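Local coordinates for protein ZmpA Glycopeptidase (Clostridium perfringens, PDB 6XSX) that probably cleaves glycoproteins as a metalloprotease of the M60 peptidase family, this chain being the catalytic module of a much longer protein, at residues V188-T193 / G268-V273; I241-W246 / N257-F262; L450-E455 / Y511-Y516. All coordinates share one frame; numbering follows the deposited sequence.

Contact 1 of 3, residues V188-T193 / G268-V273; sequences VNVTAT and GGALGV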
loop_
_atom_site.group_PDB
_atom_site.type_symbol
_atom_site.label_atom_id
_atom_site.label_comp_id
_atom_site.label_asym_id
_atom_site.label_seq_id
_atom_site.Cartn_x
_atom_site.Cartn_y
_atom_site.Cartn_z
ATOM N N VAL A 188 -7.318 2.994 -13.576
ATOM C CA VAL A 188 -8.425 3.258 -12.671
ATOM C C VAL A 188 -9.721 3.068 -13.463
ATOM O O VAL A 188 -9.972 3.782 -14.433
ATOM C CB VAL A 188 -8.334 4.674 -12.059
ATOM C CG1 VAL A 188 -9.592 5.050 -11.288
ATOM C CG2 VAL A 188 -7.102 4.843 -11.176
ATOM N N ASN A 189 -10.534 2.103 -13.017
ATOM C CA ASN A 189 -11.752 1.672 -13.685
ATOM C C ASN A 189 -12.941 1.976 -12.776
ATOM O O ASN A 189 -13.036 1.402 -11.689
ATOM C CB ASN A 189 -11.669 0.174 -14.003
ATOM C CG ASN A 189 -12.986 -0.437 -14.440
ATOM O OD1 ASN A 189 -13.715 -1.007 -13.623
ATOM N ND2 ASN A 189 -13.289 -0.326 -15.724
ATOM N N VAL A 190 -13.839 2.859 -13.247
ATOM C CA VAL A 190 -15.034 3.288 -12.529
ATOM C C VAL A 190 -16.190 3.374 -13.528
ATOM O O VAL A 190 -16.014 3.043 -14.699
ATOM C CB VAL A 190 -14.830 4.662 -11.854
ATOM C CG1 VAL A 190 -13.853 4.619 -10.686
ATOM C CG2 VAL A 190 -14.433 5.736 -12.864
ATOM N N THR A 191 -17.369 3.831 -13.070
ATOM C CA THR A 191 -18.484 4.063 -13.985
ATOM C C THR A 191 -18.342 5.435 -14.638
ATOM O O THR A 191 -17.779 6.358 -14.046
ATOM C CB THR A 191 -19.863 4.010 -13.302
ATOM O OG1 THR A 191 -20.023 5.099 -12.388
ATOM C CG2 THR A 191 -20.169 2.695 -12.619
ATOM N N ALA A 192 -18.913 5.568 -15.842
ATOM C CA ALA A 192 -18.909 6.824 -16.584
ATOM C C ALA A 192 -19.777 7.871 -15.879
ATOM O O ALA A 192 -19.409 9.043 -15.817
ATOM C CB ALA A 192 -19.363 6.594 -18.005
ATOM N N THR A 193 -20.926 7.430 -15.357
ATOM C CA THR A 193 -21.902 8.315 -14.740
ATOM C C THR A 193 -21.309 8.959 -13.488
ATOM O O THR A 193 -21.465 10.166 -13.272
ATOM C CB THR A 193 -23.232 7.597 -14.469
ATOM O OG1 THR A 193 -22.923 6.465 -13.663
ATOM C CG2 THR A 193 -23.929 7.131 -15.731
ATOM N N GLY A 268 -15.046 7.929 -5.951
ATOM C CA GLY A 268 -14.400 9.224 -5.783
ATOM C C GLY A 268 -13.006 9.123 -5.163
ATOM O O GLY A 268 -12.087 9.830 -5.583
ATOM N N GLY A 269 -12.855 8.239 -4.166
ATOM C CA GLY A 269 -11.543 7.926 -3.613
ATOM C C GLY A 269 -10.569 7.464 -4.700
ATOM O O GLY A 269 -9.403 7.870 -4.722
ATOM N N ALA A 270 -11.075 6.622 -5.611
ATOM C CA ALA A 270 -10.285 6.060 -6.693
ATOM C C ALA A 270 -9.828 7.167 -7.648
ATOM O O ALA A 270 -8.650 7.229 -8.004
ATOM C CB ALA A 270 -11.073 4.987 -7.418
ATOM N N LEU A 271 -10.771 8.022 -8.061
ATOM C CA LEU A 271 -10.509 9.077 -9.028
ATOM C C LEU A 271 -9.619 10.152 -8.412
ATOM O O LEU A 271 -8.786 10.742 -9.100
ATOM C CB LEU A 271 -11.842 9.654 -9.517
ATOM C CG LEU A 271 -12.646 8.734 -10.439
ATOM C CD1 LEU A 271 -14.033 9.294 -10.716
ATOM C CD2 LEU A 271 -11.907 8.489 -11.751
ATOM N N GLY A 272 -9.808 10.391 -7.113
ATOM C CA GLY A 272 -8.986 11.323 -6.353
ATOM C C GLY A 272 -7.625 10.743 -5.974
ATOM O O GLY A 272 -6.753 11.477 -5.524
ATOM N N VAL A 273 -7.435 9.434 -6.188
ATOM C CA VAL A 273 -6.196 8.758 -5.825
ATOM C C VAL A 273 -5.942 8.918 -4.323
ATOM O O VAL A 273 -4.864 9.325 -3.885
ATOM C CB VAL A 273 -5.010 9.220 -6.695
ATOM C CG1 VAL A 273 -3.806 8.314 -6.516
ATOM C CG2 VAL A 273 -5.389 9.271 -8.171
#

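Contact 2 of 3, residues I241-W246 / N257-F262; sequences ISMLKW and NGITGF. With EDO (1,2-ethanediol), chain H.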
loop_
_atom_site.group_PDB
_atom_site.type_symbol
_atom_site.label_atom_id
_atom_site.label_comp_id
_atom_site.label_asym_id
_atom_site.label_seq_id
_atom_site.Cartn_x
_atom_site.Cartn_y
_atom_site.Cartn_z
ATOM N N ILE A 241 -3.961 -2.153 -11.263
ATOM C CA ILE A 241 -5.375 -1.924 -11.530
ATOM C C ILE A 241 -6.123 -1.694 -10.218
ATOM O O ILE A 241 -6.060 -2.530 -9.313
ATOM C CB ILE A 241 -5.986 -3.121 -12.292
ATOM C CG1 ILE A 241 -5.267 -3.372 -13.622
ATOM C CG2 ILE A 241 -7.493 -2.932 -12.482
ATOM C CD1 ILE A 241 -5.304 -4.817 -14.075
ATOM N N SER A 242 -6.837 -0.561 -10.149
ATOM C CA SER A 242 -7.898 -0.336 -9.175
ATOM C C SER A 242 -9.232 -0.309 -9.917
ATOM O O SER A 242 -9.403 0.466 -10.854
ATOM C CB SER A 242 -7.689 0.950 -8.409
ATOM O OG SER A 242 -6.337 1.072 -8.003
ATOM N N MET A 243 -10.167 -1.173 -9.523
ATOM C CA MET A 243 -11.418 -1.264 -10.261
ATOM C C MET A 243 -12.600 -1.355 -9.297
ATOM O O MET A 243 -12.467 -1.814 -8.162
ATOM C CB MET A 243 -11.428 -2.479 -11.198
ATOM C CG MET A 243 -11.315 -3.800 -10.470
ATOM S SD MET A 243 -11.819 -5.233 -11.463
ATOM C CE MET A 243 -10.343 -5.516 -12.437
ATOM N N LEU A 244 -13.752 -0.880 -9.780
ATOM C CA LEU A 244 -15.015 -0.996 -9.083
ATOM C C LEU A 244 -15.358 -2.476 -8.969
ATOM O O LEU A 244 -15.272 -3.212 -9.952
ATOM C CB LEU A 244 -16.059 -0.249 -9.917
ATOM C CG LEU A 244 -17.508 -0.352 -9.446
ATOM C CD1 LEU A 244 -17.655 0.216 -8.039
ATOM C CD2 LEU A 244 -18.431 0.373 -10.420
ATOM N N LYS A 245 -15.740 -2.895 -7.759
ATOM C CA LYS A 245 -16.195 -4.256 -7.536
ATOM C C LYS A 245 -17.426 -4.220 -6.637
ATOM O O LYS A 245 -17.638 -3.268 -5.889
ATOM C CB LYS A 245 -15.102 -5.076 -6.851
ATOM C CG LYS A 245 -13.891 -5.434 -7.695
ATOM C CD LYS A 245 -13.047 -6.494 -7.013
ATOM C CE LYS A 245 -11.707 -6.696 -7.682
ATOM N NZ LYS A 245 -10.986 -7.827 -7.059
ATOM N N TRP A 246 -18.217 -5.292 -6.700
ATOM C CA TRP A 246 -19.388 -5.401 -5.849
ATOM C C TRP A 246 -18.959 -6.062 -4.542
ATOM O O TRP A 246 -18.802 -7.277 -4.489
ATOM C CB TRP A 246 -20.476 -6.198 -6.586
ATOM C CG TRP A 246 -21.711 -6.484 -5.787
ATOM C CD1 TRP A 246 -22.341 -5.644 -4.916
ATOM C CD2 TRP A 246 -22.504 -7.686 -5.830
ATOM N NE1 TRP A 246 -23.452 -6.250 -4.392
ATOM C CE2 TRP A 246 -23.585 -7.498 -4.944
ATOM C CE3 TRP A 246 -22.408 -8.901 -6.524
ATOM C CZ2 TRP A 246 -24.545 -8.488 -4.725
ATOM C CZ3 TRP A 246 -23.361 -9.876 -6.315
ATOM C CH2 TRP A 246 -24.418 -9.671 -5.422
ATOM N N ASN A 257 -3.505 -10.169 -7.342
ATOM C CA ASN A 257 -3.240 -10.204 -8.774
ATOM C C ASN A 257 -2.970 -8.799 -9.323
ATOM O O ASN A 257 -3.259 -8.509 -10.486
ATOM C CB ASN A 257 -4.353 -10.943 -9.526
ATOM C CG ASN A 257 -4.478 -12.391 -9.095
ATOM O OD1 ASN A 257 -3.565 -13.186 -9.317
ATOM N ND2 ASN A 257 -5.580 -12.726 -8.445
ATOM N N GLY A 258 -2.407 -7.930 -8.480
ATOM C CA GLY A 258 -2.117 -6.559 -8.865
ATOM C C GLY A 258 -3.385 -5.746 -9.113
ATOM O O GLY A 258 -3.387 -4.827 -9.927
ATOM N N ILE A 259 -4.457 -6.097 -8.400
ATOM C CA ILE A 259 -5.728 -5.401 -8.521
ATOM C C ILE A 259 -6.169 -4.959 -7.128
ATOM O O ILE A 259 -6.186 -5.771 -6.203
ATOM C CB ILE A 259 -6.780 -6.320 -9.187
ATOM C CG1 ILE A 259 -6.415 -6.634 -10.643
ATOM C CG2 ILE A 259 -8.181 -5.734 -9.067
ATOM C CD1 ILE A 259 -6.987 -7.943 -11.177
ATOM N N THR A 260 -6.536 -3.674 -7.001
ATOM C CA THR A 260 -7.307 -3.194 -5.862
ATOM C C THR A 260 -8.783 -3.096 -6.255
ATOM O O THR A 260 -9.134 -2.483 -7.262
ATOM C CB THR A 260 -6.817 -1.824 -5.372
ATOM O OG1 THR A 260 -5.549 -1.994 -4.734
ATOM C CG2 THR A 260 -7.797 -1.152 -4.430
ATOM N N GLY A 261 -9.646 -3.728 -5.460
ATOM C CA GLY A 261 -11.083 -3.589 -5.638
ATOM C C GLY A 261 -11.623 -2.586 -4.625
ATOM O O GLY A 261 -11.138 -2.551 -3.501
ATOM N N PHE A 262 -12.574 -1.747 -5.053
ATOM C CA PHE A 262 -13.243 -0.798 -4.176
ATOM C C PHE A 262 -14.730 -0.823 -4.523
ATOM O O PHE A 262 -15.096 -1.133 -5.654
ATOM C CB PHE A 262 -12.651 0.608 -4.326
ATOM C CG PHE A 262 -12.584 1.102 -5.752
ATOM C CD1 PHE A 262 -13.727 1.547 -6.413
ATOM C CD2 PHE A 262 -11.383 1.087 -6.452
ATOM C CE1 PHE A 262 -13.664 1.961 -7.737
ATOM C CE2 PHE A 262 -11.315 1.529 -7.768
ATOM C CZ PHE A 262 -12.458 1.951 -8.416
HETATM C C1 EDO H . -4.561 4.599 -4.497
HETATM O O1 EDO H . -5.731 5.384 -4.758
HETATM C C2 EDO H . -4.263 3.454 -5.414
HETATM O O2 EDO H . -5.325 2.515 -5.604
HETATM O O HOH W 1 -8.784 -7.057 -5.643
#

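Contact 3 of 3, residues L450-E455 / Y511-Y516; sequences LKFEAE and YSIVAY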
loop_
_atom_site.group_PDB
_atom_site.type_symbol
_atom_site.label_atom_id
_atom_site.label_comp_id
_atom_site.label_asym_id
_atom_site.label_seq_id
_atom_site.Cartn_x
_atom_site.Cartn_y
_atom_site.Cartn_z
ATOM N N LEU A 450 16.489 22.868 27.737
ATOM C CA LEU A 450 15.360 22.035 28.113
ATOM C C LEU A 450 15.070 22.200 29.605
ATOM O O LEU A 450 15.960 22.073 30.428
ATOM C CB LEU A 450 15.681 20.572 27.791
ATOM C CG LEU A 450 14.652 19.562 28.299
ATOM C CD1 LEU A 450 13.329 19.741 27.570
ATOM C CD2 LEU A 450 15.161 18.133 28.124
ATOM N N LYS A 451 13.820 22.506 29.942
ATOM C CA LYS A 451 13.356 22.414 31.318
ATOM C C LYS A 451 12.006 21.704 31.304
ATOM O O LYS A 451 11.098 22.102 30.578
ATOM C CB LYS A 451 13.258 23.805 31.963
ATOM N N PHE A 452 11.897 20.628 32.076
ATOM C CA PHE A 452 10.617 19.966 32.262
ATOM C C PHE A 452 10.464 19.589 33.733
ATOM O O PHE A 452 11.450 19.480 34.454
ATOM C CB PHE A 452 10.473 18.752 31.337
ATOM C CG PHE A 452 11.272 17.535 31.732
ATOM C CD1 PHE A 452 10.664 16.463 32.372
ATOM C CD2 PHE A 452 12.635 17.463 31.468
ATOM C CE1 PHE A 452 11.401 15.341 32.729
ATOM C CE2 PHE A 452 13.368 16.343 31.834
ATOM C CZ PHE A 452 12.752 15.286 32.467
ATOM N N GLU A 453 9.215 19.387 34.156
ATOM C CA GLU A 453 8.895 19.098 35.542
ATOM C C GLU A 453 7.791 18.050 35.583
ATOM O O GLU A 453 7.065 17.886 34.610
ATOM C CB GLU A 453 8.392 20.364 36.238
ATOM C CG GLU A 453 9.447 21.455 36.321
ATOM C CD GLU A 453 9.013 22.711 37.054
ATOM O OE1 GLU A 453 7.932 23.246 36.714
ATOM O OE2 GLU A 453 9.751 23.144 37.976
ATOM N N ALA A 454 7.672 17.377 36.733
ATOM C CA ALA A 454 6.597 16.434 37.002
ATOM C C ALA A 454 5.944 16.781 38.335
ATOM O O ALA A 454 6.625 17.203 39.264
ATOM C CB ALA A 454 7.135 15.022 37.025
ATOM N N GLU A 455 4.629 16.572 38.416
ATOM C CA GLU A 455 3.877 16.809 39.639
ATOM C C GLU A 455 2.977 15.604 39.901
ATOM O O GLU A 455 2.259 15.172 39.005
ATOM C CB GLU A 455 3.040 18.082 39.481
ATOM C CG GLU A 455 2.240 18.435 40.721
ATOM C CD GLU A 455 1.397 19.696 40.599
ATOM O OE1 GLU A 455 0.442 19.703 39.790
ATOM O OE2 GLU A 455 1.699 20.673 41.313
ATOM N N TYR A 511 10.586 8.806 42.587
ATOM C CA TYR A 511 10.294 8.725 41.161
ATOM C C TYR A 511 11.382 9.428 40.351
ATOM O O TYR A 511 11.975 10.404 40.808
ATOM C CB TYR A 511 8.917 9.315 40.842
ATOM C CG TYR A 511 7.725 8.477 41.234
ATOM C CD1 TYR A 511 7.280 7.434 40.432
ATOM C CD2 TYR A 511 7.009 8.749 42.388
ATOM C CE1 TYR A 511 6.173 6.672 40.776
ATOM C CE2 TYR A 511 5.904 7.994 42.751
ATOM C CZ TYR A 511 5.481 6.954 41.943
ATOM O OH TYR A 511 4.390 6.216 42.303
ATOM N N SER A 512 11.619 8.930 39.130
ATOM C CA SER A 512 12.610 9.496 38.229
ATOM C C SER A 512 12.072 9.515 36.800
ATOM O O SER A 512 11.727 8.466 36.256
ATOM C CB SER A 512 13.910 8.742 38.318
ATOM O OG SER A 512 14.906 9.387 37.544
ATOM N N ILE A 513 12.019 10.718 36.212
ATOM C CA ILE A 513 11.356 10.968 34.942
ATOM C C ILE A 513 12.396 11.404 33.908
ATOM O O ILE A 513 13.159 12.349 34.134
ATOM C CB ILE A 513 10.257 12.039 35.095
ATOM C CG1 ILE A 513 9.333 11.775 36.289
ATOM C CG2 ILE A 513 9.487 12.221 33.792
ATOM C CD1 ILE A 513 8.479 10.525 36.175
ATOM N N VAL A 514 12.399 10.716 32.763
ATOM C CA VAL A 514 13.304 11.030 31.672
ATOM C C VAL A 514 12.475 11.309 30.418
ATOM O O VAL A 514 11.715 10.448 29.977
ATOM C CB VAL A 514 14.318 9.887 31.469
ATOM C CG1 VAL A 514 15.241 10.124 30.281
ATOM C CG2 VAL A 514 15.133 9.612 32.733
ATOM N N ALA A 515 12.620 12.522 29.863
ATOM C CA ALA A 515 11.916 12.933 28.658
ATOM C C ALA A 515 12.712 12.481 27.435
ATOM O O ALA A 515 13.929 12.363 27.505
ATOM C CB ALA A 515 11.704 14.433 28.660
ATOM N N TYR A 516 12.008 12.204 26.328
ATOM C CA TYR A 516 12.652 11.704 25.120
ATOM C C TYR A 516 12.281 12.589 23.942
ATOM O O TYR A 516 11.132 13.009 23.840
ATOM C CB TYR A 516 12.279 10.248 24.835
ATOM C CG TYR A 516 13.144 9.261 25.568
ATOM C CD1 TYR A 516 12.923 8.980 26.909
ATOM C CD2 TYR A 516 14.200 8.627 24.927
ATOM C CE1 TYR A 516 13.728 8.080 27.592
ATOM C CE2 TYR A 516 15.007 7.719 25.591
ATOM C CZ TYR A 516 14.770 7.449 26.930
ATOM O OH TYR A 516 15.560 6.562 27.599
#

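Contact 1 of 3, residues V188-T193 / G268-V273
Val190 and Val188, two residues apart on a strand and so facing the same way, receive the side chains of Ala270 and Leu271 from helix 267-272, which packs on this face of the strand. Val190 divides its branches: CG2 meets Leu271 CD2 at 3.9 Å, while CG1 lies 4.3 Å from Ala270 CB. Val188 works with one methyl alone, CG1, which reaches Ala270 CB at 4.1 Å and Leu271 CD2 at 4.2 Å. That methyl stands opposite the backbone N of Val188 (chi1 171°), and this projects it at the helix. Every touching group is aliphatic and buried. Branched valines suit the extended strand, and the small Ala270 lets the helix axis come within 8.9 Å of the strand axis, the two running roughly antiparallel. Leu271, whose CB does not itself aim at the strand, bridges the remaining distance with its longer chain.

Further out, Val273 ends the helix in a Schellman motif, and Thr191 N-caps the next helix through OG1 to Tyr194 N. The same OG1 bonds Gln267. Strand 186-190 runs inside the large mixed sheet of the M60 peptidase region, and helices 192-202 and 206-224 flank the contact, the first packing Trp198 and Tyr199 against Leu271.

Contact 2 of 3, residues I241-W246 / N257-F262
Phe262 lays its ring flat over the peptide joining Met243 to Leu244: Phe262 CZ is 3.4 Å from Leu244 N, and Met243 O sits over the ring centre. With chi1 at 52°, CG falls between the backbone N and the carbonyl carbon, which folds the ring back across the neighbouring strand. Ser242 CB comes to the ring edge, in its plane, 3.7 Å from Phe262 CE2. This is the tight part, and beneath it the two strands form a parallel ladder. Five backbone bonds alternate along it, from Ile241 N to Gly258 O, through the short one from Thr260 N to Ile241 O (2.6 Å), to Lys245 N with Phe262 O (2.8 Å).

On the other face Ile241 and Ile259 stand side by side, Ile241 CB to Ile259 CG1 at 3.9 Å, their beta-branching well suited to a strand. Met243 CG and the extended Lys245 chain both press on Ile259 CG2. Gly261 has no side chain, and the lysine methylenes run straight over its CA, with Lys245 CD 3.8 Å from Gly261 CA.

The looser side is at Ser242, partly exposed, whose OG lies 3.0 Å from O2 of a 1,2-ethanediol, probably from the crystallisation liquor. The Lys245 amine is instead a buried polar end: NZ bonds Asn86 and a single water that also donates to Ile259 O. Thr260 OG1 is hydrogen-bonded to Tyr240 OH.

The chemistry is thus divided: backbone bonds set the register, the Phe262 ring covers the Met243-Leu244 peptide, and buried polar ends find partners beyond the two strands. Asn286 bonds both Gly258 N and Ile259 O, linking the start of strand 259-262 to helix 277-286, which carries the HExxH sequence, probably the metal-binding motif.

Contact 3 of 3, residues L450-E455 / Y511-Y516
A CH-pi contact joins Ala515 to Phe452: the alanine CB lies 4.0 Å from the centroid of the Phe452 ring, only 8° off the ring normal, and so sits squarely over one face. The small methyl suits this place because it lets the ring settle directly on the opposing strand. Phe452 carries its CG between backbone N and carbonyl carbon (chi1 75°), which turns the ring across toward strand 511-517.

A second, more polar approach uses the ring edge. Ile513 O lies near the ring plane, 3.4 Å from Phe452 CZ, where the slightly positive C-H rim probably meets the oxygen favourably.

Plain apolar contacts make up the rest. Ile513 spreads its branches, CG2 reaching Phe452 CE1 at 3.8 Å and CG1 reaching Ala454 CB at 4.0 Å. A branched residue here serves two partners at once, while Ala454 is short enough to allow the approach.

The strands belong to different sheets, their axes 8.5 Å apart. Strand 452-459 edges a three-stranded sheet and 511-517 lies within a four-stranded one, an arrangement consistent with a fibronectin type III-like beta sandwich. Ile483, Phe468 and Phe528 pack around Ile513. With the Phe452 ring meeting both side chains and backbone of strand 511-517, and no backbone pairing between the two strands, cohesion here rests largely on apolar burial and the aromatic ring.

Contacts 1 and 2 adjoin in one sheet-and-helix unit, their centres 11 Å apart. Strands 186-190 and 240-244 are neighbours in the mixed sheet, probably joined by hydrogen bonds from Asn189 N to Ser242 O (2.9 Å) and from Leu244 N to Asn189 O (3.1 Å). Strand 259-262 is followed, after a short connection, by helix 267-272, and Ala270 CB touches Phe262 CZ at 3.5 Å, so one alanine serves both packings. The ethanediol held by Ser242 also bonds Asp274 O, just past contact 1. Thr260 touches the HExxH residues, a probable zinc site although no metal is bound to them here. Contact 3 stands apart, about 50 Å from contact 2 between centres, in the C-terminal beta sandwich.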